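Local coordinates for protein MHC class I antigen (PDB 5H5Z) that probably presents peptides at the cell surface to T cells, as a class I MHC heavy chain paired with beta-2-microglobulin, at residues 195-200 and 233-238; 204-209 and 254-259. One frame throughout, in Å; residues are numbered along the deposited sequence.

Interaction 1 of 2, residues 195-200 and 233-238; sequences TCHATG and SFQRMS
Gln235 and His197 meet on the face of the sheet that also carries Thr199 and Met237. Gln235 CB lies 3.4 Å from Thr199 OG1, and these two side chains run side by side. Gln235 CG sits between its backbone N and carbonyl carbon (chi1 67°), and the chain runs extended from there to the imidazole of His197. OE1 comes to the ring edge, in the ring plane, 3.0 Å from His197 CE1. The amide and ring planes stand 78° apart. NE2 bonds to Asn229 OD1 and to Ser12 O of the beta-2-microglobulin chain, which fixes the amide's rotation. At the other end of this face, Met237 SD packs 3.7 Å from Thr195 CG2. The same sulfur stands off the edge of the His197 ring, 5.4 Å from its centroid.

The axes of strands 195-199 and 234-238 run antiparallel, at 171°. Cys196 with Ser238 and Ala198 with Arg236 are the hydrogen-bonded pairs, each with two N-H...O bonds. Cys196 N to Ser238 O is 2.7 Å. Gly200 N to Phe234 O, at 2.9 Å, adds a more bent bond where the chain turns a corner.

The two strands are the middle pair of a four-stranded sheet in the immunoglobulin C1-set domain. Strand 182-187 flanks one and strand 221-228 the other. The Cys196 and Ser238 side chains pack on strand 207-212 of the facing sheet, whereas the face with His197 and Gln235 turns to beta-2-microglobulin, where Thr199 OG1 bonds to His13 O of that chain.

Interaction 2 of 2, residues 204-209 and 254-259; sequences SGVTIT and CVVEHQ
Thr207 and Glu257 form a hydrogen-bonded antiparallel pair in one sheet of the immunoglobulin C1-set sandwich. Glu257 N to Thr207 O is 2.7 Å and nearly straight, at 176°. The return bond, Thr207 N to Glu257 O, is 2.9 Å. Thr209 and Val255 form the second such pair, with Val255 N 2.8 Å from Thr209 O.

At the end of strand 254-258, His258 bonds through its ring. Its ND1 donates to Gly205 O at 3.1 Å, with the oxygen 20° out of the ring plane. CG anti to the backbone N (chi1 177°) directs the ring to that loop. Gly205 O also accepts a bond from a water that is held in turn by Gln259 NE2. Gln259 CG lies over one face of the imidazole, toward its rim.

The packing is split between two faces. Thr209 and Val255 lie side by side on the more exposed one, with Thr207 and Glu257. On the inner face Val206 CG2 meets Val256 CG1 at 3.7 Å, and the two side chains cross at a slant. Ile208 is buried against strands 194-201 and 234-240 of the facing sheet. Its CG2 rests 3.6 Å from Cys254 SG, one sulfur of the domain disulfide.

In the fold
Interactions 1 and 2 belong to the two facing sheets of one immunoglobulin domain, with centres about 9 Å apart. The Cys196-Cys254 disulfide joins them across the sandwich. Ile208 of interaction 2 also packs against Arg236 and Ser238 of interaction 1. Interaction 1 is the more buried. Its outer face meets beta-2-microglobulin, and polar side chains there find partners on both chains. Interaction 2 is touched by no other protein chain of the assembly. Its outward face is exposed or partly so, while its inward face is aliphatic apart from the disulfide sulfur. Their segments alternate along the chain, which crosses from strand 194-201 to strand 207-212 in the other sheet.

Interaction 1 of 2, residues 195-200 and 233-238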
# COMPACT_ATOMS: atom_id res chain seq x y z
N THR A 195 -5.22 19.98 15.39
CA THR A 195 -5.26 18.75 14.60
C THR A 195 -5.99 17.64 15.35
O THR A 195 -5.64 17.30 16.48
CB THR A 195 -3.84 18.27 14.22
OG1 THR A 195 -3.21 19.26 13.39
CG2 THR A 195 -3.89 16.96 13.44
N CYS A 196 -7.01 17.09 14.71
CA CYS A 196 -7.69 15.90 15.23
C CYS A 196 -7.08 14.66 14.58
O CYS A 196 -7.24 14.44 13.38
CB CYS A 196 -9.18 15.98 14.92
SG CYS A 196 -10.20 14.64 15.58
N HIS A 197 -6.37 13.87 15.39
CA HIS A 197 -5.58 12.75 14.92
C HIS A 197 -6.22 11.44 15.37
O HIS A 197 -6.45 11.24 16.56
CB HIS A 197 -4.15 12.86 15.47
CG HIS A 197 -3.25 11.74 15.07
ND1 HIS A 197 -2.67 11.66 13.82
CD2 HIS A 197 -2.81 10.66 15.75
CE1 HIS A 197 -1.93 10.56 13.75
NE2 HIS A 197 -1.99 9.94 14.91
N ALA A 198 -6.50 10.56 14.40
CA ALA A 198 -7.08 9.24 14.65
C ALA A 198 -6.12 8.18 14.17
O ALA A 198 -5.67 8.23 13.03
CB ALA A 198 -8.42 9.11 13.94
N THR A 199 -5.81 7.21 15.03
CA THR A 199 -4.83 6.17 14.68
C THR A 199 -5.19 4.79 15.23
O THR A 199 -5.92 4.67 16.22
CB THR A 199 -3.40 6.54 15.13
OG1 THR A 199 -2.45 5.70 14.45
CG2 THR A 199 -3.22 6.40 16.65
N GLY A 200 -4.67 3.75 14.59
CA GLY A 200 -4.75 2.39 15.10
C GLY A 200 -6.03 1.66 14.75
O GLY A 200 -6.34 0.63 15.34
N SER A 233 -2.72 -1.48 10.75
CA SER A 233 -3.76 -0.51 11.09
C SER A 233 -3.55 0.76 10.28
O SER A 233 -2.59 0.88 9.51
CB SER A 233 -3.78 -0.20 12.59
OG SER A 233 -2.66 0.57 12.99
N PHE A 234 -4.46 1.71 10.45
CA PHE A 234 -4.45 2.95 9.68
C PHE A 234 -4.56 4.17 10.56
O PHE A 234 -4.92 4.07 11.73
CB PHE A 234 -5.61 2.93 8.69
CG PHE A 234 -5.44 1.92 7.60
CD1 PHE A 234 -5.92 0.62 7.76
CD2 PHE A 234 -4.76 2.25 6.44
CE1 PHE A 234 -5.74 -0.33 6.76
CE2 PHE A 234 -4.57 1.31 5.44
CZ PHE A 234 -5.07 0.02 5.60
N GLN A 235 -4.23 5.32 9.98
CA GLN A 235 -4.43 6.60 10.67
C GLN A 235 -4.90 7.66 9.68
O GLN A 235 -4.75 7.51 8.47
CB GLN A 235 -3.16 7.04 11.40
CG GLN A 235 -1.97 7.39 10.51
CD GLN A 235 -0.91 8.14 11.28
OE1 GLN A 235 -0.86 9.37 11.25
NE2 GLN A 235 -0.07 7.41 12.01
N ARG A 236 -5.48 8.73 10.22
CA ARG A 236 -5.93 9.88 9.44
C ARG A 236 -6.09 11.06 10.37
O ARG A 236 -6.38 10.89 11.56
CB ARG A 236 -7.26 9.58 8.73
CG ARG A 236 -7.56 10.49 7.56
CD ARG A 236 -8.73 10.00 6.72
NE ARG A 236 -8.88 10.82 5.52
CZ ARG A 236 -9.66 10.52 4.49
NH1 ARG A 236 -10.38 9.40 4.49
NH2 ARG A 236 -9.72 11.35 3.45
N MET A 237 -5.90 12.26 9.85
CA MET A 237 -6.11 13.46 10.64
C MET A 237 -6.82 14.56 9.88
O MET A 237 -6.84 14.57 8.65
CB MET A 237 -4.78 13.97 11.21
CG MET A 237 -3.86 14.63 10.20
SD MET A 237 -2.22 14.82 10.89
CE MET A 237 -1.66 16.28 10.01
N SER A 238 -7.43 15.47 10.63
CA SER A 238 -7.99 16.69 10.06
C SER A 238 -7.51 17.87 10.87
O SER A 238 -7.35 17.78 12.08
CB SER A 238 -9.52 16.64 10.07
OG SER A 238 -10.06 17.81 9.49

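Interaction 2 of 2, residues 204-209 and 254-259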
# COMPACT_ATOMS: atom_id res chain seq x y z
N SER A 204 -10.20 0.46 7.19
CA SER A 204 -9.58 1.76 6.92
C SER A 204 -10.53 2.96 6.83
O SER A 204 -10.10 4.10 6.99
CB SER A 204 -8.70 1.69 5.67
OG SER A 204 -9.50 1.62 4.51
N GLY A 205 -11.82 2.71 6.56
CA GLY A 205 -12.80 3.79 6.43
C GLY A 205 -13.04 4.54 7.74
O GLY A 205 -13.41 3.93 8.74
N VAL A 206 -12.81 5.85 7.73
CA VAL A 206 -13.04 6.69 8.92
C VAL A 206 -13.58 8.06 8.51
O VAL A 206 -13.23 8.59 7.45
CB VAL A 206 -11.76 6.80 9.80
CG1 VAL A 206 -10.70 7.69 9.15
CG2 VAL A 206 -12.10 7.31 11.19
N THR A 207 -14.46 8.63 9.33
CA THR A 207 -14.99 9.96 9.07
C THR A 207 -14.61 10.91 10.20
O THR A 207 -14.97 10.69 11.35
CB THR A 207 -16.52 9.94 8.86
OG1 THR A 207 -16.84 9.05 7.78
CG2 THR A 207 -17.05 11.33 8.52
N ILE A 208 -13.85 11.95 9.85
CA ILE A 208 -13.44 12.96 10.82
C ILE A 208 -14.13 14.26 10.46
O ILE A 208 -14.04 14.71 9.32
CB ILE A 208 -11.91 13.16 10.84
CG1 ILE A 208 -11.19 11.83 11.09
CG2 ILE A 208 -11.51 14.19 11.89
CD1 ILE A 208 -9.68 11.89 11.00
N THR A 209 -14.83 14.84 11.42
CA THR A 209 -15.52 16.10 11.19
C THR A 209 -15.28 17.06 12.34
O THR A 209 -14.89 16.66 13.43
CB THR A 209 -17.05 15.91 11.03
OG1 THR A 209 -17.57 15.27 12.20
CG2 THR A 209 -17.39 15.08 9.80
N CYS A 254 -13.99 17.98 17.73
CA CYS A 254 -13.78 17.03 16.64
C CYS A 254 -14.62 15.80 16.89
O CYS A 254 -14.73 15.34 18.02
CB CYS A 254 -12.31 16.61 16.55
SG CYS A 254 -12.07 15.37 15.27
N VAL A 255 -15.21 15.27 15.82
CA VAL A 255 -15.96 14.02 15.90
C VAL A 255 -15.33 13.00 14.95
O VAL A 255 -15.20 13.24 13.75
CB VAL A 255 -17.46 14.20 15.58
CG1 VAL A 255 -18.21 12.88 15.73
CG2 VAL A 255 -18.08 15.26 16.49
N VAL A 256 -14.91 11.86 15.51
CA VAL A 256 -14.37 10.76 14.71
C VAL A 256 -15.36 9.60 14.70
O VAL A 256 -15.71 9.06 15.76
CB VAL A 256 -12.99 10.28 15.22
CG1 VAL A 256 -12.47 9.14 14.36
CG2 VAL A 256 -12.00 11.43 15.21
N GLU A 257 -15.82 9.23 13.50
CA GLU A 257 -16.76 8.12 13.34
C GLU A 257 -16.11 6.92 12.64
O GLU A 257 -15.50 7.06 11.58
CB GLU A 257 -18.02 8.56 12.58
CG GLU A 257 -19.11 7.50 12.55
CD GLU A 257 -20.40 7.97 11.91
OE1 GLU A 257 -21.08 7.14 11.28
OE2 GLU A 257 -20.74 9.16 12.04
N HIS A 258 -16.27 5.75 13.24
CA HIS A 258 -15.72 4.50 12.71
C HIS A 258 -16.65 3.38 13.14
O HIS A 258 -17.00 3.28 14.32
CB HIS A 258 -14.31 4.28 13.27
CG HIS A 258 -13.67 2.99 12.84
ND1 HIS A 258 -13.05 2.83 11.62
CD2 HIS A 258 -13.52 1.82 13.50
CE1 HIS A 258 -12.57 1.61 11.53
NE2 HIS A 258 -12.83 0.97 12.66
N GLN A 259 -17.05 2.54 12.18
CA GLN A 259 -17.97 1.42 12.44
C GLN A 259 -19.22 1.85 13.24
O GLN A 259 -19.55 1.25 14.26
CB GLN A 259 -17.23 0.27 13.15
CG GLN A 259 -16.09 -0.33 12.34
CD GLN A 259 -16.56 -0.99 11.06
OE1 GLN A 259 -17.46 -1.83 11.08
NE2 GLN A 259 -15.95 -0.61 9.94
O HOH W 1 -16.51 2.91 9.43
O HOH W 2 -14.48 1.25 8.63